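Local structure of DNA polymerase (Bacillus phage phi29, 2PY5) at residues T231-R236 with I452-T457. The protein copies the viral DNA by protein-primed, strand-displacing synthesis with high processivity, and proofreads with a 3'-5' exonuclease. The protein carries 2 engineered substitutions. Numbering follows the deposited sequence.
Sequences TWLNDR and IIYCDT. With EDO (1,2-ethanediol), chain K; EDO (1,2-ethanediol), chain U.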
loop_
_atom_site.group_PDB
_atom_site.type_symbol
_atom_site.label_atom_id
_atom_site.label_comp_id
_atom_site.label_asym_id
_atom_site.label_seq_id
_atom_site.Cartn_x
_atom_site.Cartn_y
_atom_site.Cartn_z
ATOM N N THR F 231 -6.550 -13.959 0.228
ATOM C CA THR F 231 -5.436 -14.543 0.970
ATOM C C THR F 231 -6.000 -15.636 1.864
ATOM O O THR F 231 -6.836 -15.366 2.721
ATOM C CB THR F 231 -4.726 -13.473 1.840
ATOM O OG1 THR F 231 -4.352 -12.349 1.021
ATOM C CG2 THR F 231 -3.510 -14.044 2.517
ATOM N N TRP F 232 -5.508 -16.862 1.698
ATOM C CA TRP F 232 -6.110 -18.039 2.310
ATOM C C TRP F 232 -5.103 -19.155 2.476
ATOM O O TRP F 232 -4.381 -19.492 1.541
ATOM C CB TRP F 232 -7.267 -18.535 1.440
ATOM C CG TRP F 232 -7.879 -19.838 1.846
ATOM C CD1 TRP F 232 -8.710 -20.063 2.902
ATOM C CD2 TRP F 232 -7.705 -21.102 1.205
ATOM N NE1 TRP F 232 -9.077 -21.372 2.948
ATOM C CE2 TRP F 232 -8.465 -22.041 1.922
ATOM C CE3 TRP F 232 -6.972 -21.535 0.099
ATOM C CZ2 TRP F 232 -8.538 -23.374 1.556
ATOM C CZ3 TRP F 232 -7.036 -22.872 -0.256
ATOM C CH2 TRP F 232 -7.804 -23.777 0.474
ATOM N N LEU F 233 -5.079 -19.732 3.683
ATOM C CA LEU F 233 -4.290 -20.929 3.990
ATOM C C LEU F 233 -5.217 -22.119 4.192
ATOM O O LEU F 233 -6.136 -22.079 5.029
ATOM C CB LEU F 233 -3.475 -20.703 5.259
ATOM C CG LEU F 233 -2.625 -21.869 5.754
ATOM C CD1 LEU F 233 -1.647 -22.365 4.717
ATOM C CD2 LEU F 233 -1.899 -21.487 7.052
ATOM N N ASN F 234 -4.963 -23.168 3.422
ATOM C CA ASN F 234 -5.678 -24.423 3.517
ATOM C C ASN F 234 -5.445 -25.028 4.884
ATOM O O ASN F 234 -4.309 -25.319 5.229
ATOM C CB ASN F 234 -5.178 -25.353 2.411
ATOM C CG ASN F 234 -5.994 -26.608 2.266
ATOM O OD1 ASN F 234 -6.760 -26.993 3.164
ATOM N ND2 ASN F 234 -5.799 -27.297 1.140
ATOM N N ASP F 235 -6.524 -25.217 5.656
ATOM C CA ASP F 235 -6.418 -25.838 6.986
ATOM C C ASP F 235 -5.648 -27.172 7.003
ATOM O O ASP F 235 -5.011 -27.519 8.005
ATOM C CB ASP F 235 -7.817 -26.057 7.572
ATOM C CG ASP F 235 -8.403 -24.807 8.205
ATOM O OD1 ASP F 235 -7.656 -23.840 8.504
ATOM O OD2 ASP F 235 -9.638 -24.802 8.420
ATOM N N ARG F 236 -5.718 -27.927 5.906
ATOM C CA ARG F 236 -4.979 -29.176 5.749
ATOM C C ARG F 236 -3.490 -29.031 6.053
ATOM O O ARG F 236 -2.861 -29.975 6.536
ATOM C CB ARG F 236 -5.154 -29.715 4.322
ATOM C CG ARG F 236 -4.461 -31.022 4.076
ATOM C CD ARG F 236 -5.149 -31.839 3.021
ATOM N NE ARG F 236 -4.730 -31.485 1.670
ATOM C CZ ARG F 236 -3.673 -31.997 1.037
ATOM N NH1 ARG F 236 -2.859 -32.857 1.632
ATOM N NH2 ARG F 236 -3.405 -31.611 -0.206
ATOM N N ILE F 452 -3.374 -27.606 -3.482
ATOM C CA ILE F 452 -3.339 -26.219 -3.024
ATOM C C ILE F 452 -3.015 -26.102 -1.535
ATOM O O ILE F 452 -3.675 -26.710 -0.685
ATOM C CB ILE F 452 -4.644 -25.454 -3.361
ATOM C CG1 ILE F 452 -4.474 -23.954 -3.129
ATOM C CG2 ILE F 452 -5.853 -26.001 -2.540
ATOM C CD1 ILE F 452 -3.481 -23.267 -4.076
ATOM N N ILE F 453 -1.979 -25.315 -1.244
ATOM C CA ILE F 453 -1.580 -25.003 0.122
ATOM C C ILE F 453 -2.108 -23.639 0.558
ATOM O O ILE F 453 -2.706 -23.506 1.635
ATOM C CB ILE F 453 -0.032 -24.958 0.272
ATOM C CG1 ILE F 453 0.623 -26.272 -0.139
ATOM C CG2 ILE F 453 0.363 -24.622 1.736
ATOM C CD1 ILE F 453 2.165 -26.137 -0.369
ATOM N N TYR F 454 -1.881 -22.629 -0.287
ATOM C CA TYR F 454 -1.959 -21.233 0.141
ATOM C C TYR F 454 -2.137 -20.326 -1.056
ATOM O O TYR F 454 -1.542 -20.574 -2.094
ATOM C CB TYR F 454 -0.643 -20.892 0.856
ATOM C CG TYR F 454 -0.476 -19.474 1.339
ATOM C CD1 TYR F 454 -1.201 -18.995 2.408
ATOM C CD2 TYR F 454 0.397 -18.593 0.706
ATOM C CE1 TYR F 454 -1.059 -17.686 2.857
ATOM C CE2 TYR F 454 0.565 -17.296 1.167
ATOM C CZ TYR F 454 -0.161 -16.841 2.227
ATOM O OH TYR F 454 -0.025 -15.538 2.682
ATOM N N CYS F 455 -2.956 -19.294 -0.899
ATOM C CA CYS F 455 -3.085 -18.225 -1.886
ATOM C C CYS F 455 -2.809 -16.895 -1.221
ATOM O O CYS F 455 -3.237 -16.669 -0.091
ATOM C CB CYS F 455 -4.518 -18.159 -2.411
ATOM S SG CYS F 455 -5.107 -19.660 -3.215
ATOM N N ASP F 456 -2.144 -16.004 -1.943
ATOM C CA ASP F 456 -2.077 -14.613 -1.520
ATOM C C ASP F 456 -2.113 -13.662 -2.699
ATOM O O ASP F 456 -1.076 -13.361 -3.295
ATOM C CB ASP F 456 -0.845 -14.313 -0.680
ATOM C CG ASP F 456 -0.850 -12.872 -0.145
ATOM O OD1 ASP F 456 -1.920 -12.204 -0.244
ATOM O OD2 ASP F 456 0.186 -12.402 0.379
ATOM N N THR F 457 -3.327 -13.216 -3.012
ATOM C CA THR F 457 -3.605 -12.125 -3.940
ATOM C C THR F 457 -3.359 -12.501 -5.373
ATOM O O THR F 457 -4.318 -12.621 -6.127
ATOM C CB THR F 457 -2.878 -10.821 -3.564
ATOM O OG1 THR F 457 -3.253 -10.462 -2.241
ATOM C CG2 THR F 457 -3.280 -9.676 -4.519
HETATM C C1 EDO K . -7.689 -30.194 -0.125
HETATM O O1 EDO K . -7.091 -30.016 1.156
HETATM C C2 EDO K . -7.131 -31.426 -0.838
HETATM O O2 EDO K . -7.775 -32.629 -0.390
HETATM C C1 EDO U . 0.730 -10.373 -3.259
HETATM O O1 EDO U . 0.863 -8.997 -2.888
HETATM C C2 EDO U . 2.099 -11.031 -3.429
HETATM O O2 EDO U . 2.085 -12.418 -3.036
HETATM O O HOH W 1 -4.792 -29.315 -1.105
#
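Trp232 and Cys455 form the hydrogen-bonded pair of two antiparallel strands, 231-233 and 452-456. Trp232 N donates to Cys455 O at 2.9 Å, and Cys455 N returns a bond to Trp232 O at 2.8 Å. Asn234 N continues the ladder to Ile453 O.

Side chains add polar links at both ends. The Asn234 amide is nearly coplanar with its acceptor, and ND2 reaches Ile452 O at 2.9 Å (N-H...O angle 163°). Asn234 OD1 accepts from Arg236 N, closing an Asx turn. Water 1 bridges Arg236 NH2 to Ile452 O. At the other end, Thr231 OG1 donates to Asp456 OD1 at 2.7 Å, meeting the carboxylate from above its plane. Thr231 chi1 (-53°) sets OG1 anti to the carbonyl carbon, alongside Asp456. OD2 of Asp456 forms a salt bridge with Lys498. The Tyr454 hydroxyl is hydrogen-bonded to the backbone N of Lys498.

Apolar contacts flank the ladder. Ile452 CG1 abuts the edge of the Trp232 indole, 4.0 Å from CZ3. On the face opposite Trp232 and Cys455, Leu233 CB lies 4.0 Å from Tyr454 CD1.

Ile453 and Tyr454 form a classic beta bulge opposite His461. The strand 452-456 carries the first three residues of the YCDTD motif of the B-family palm, and its Asp456 belongs to the catalytic magnesium site.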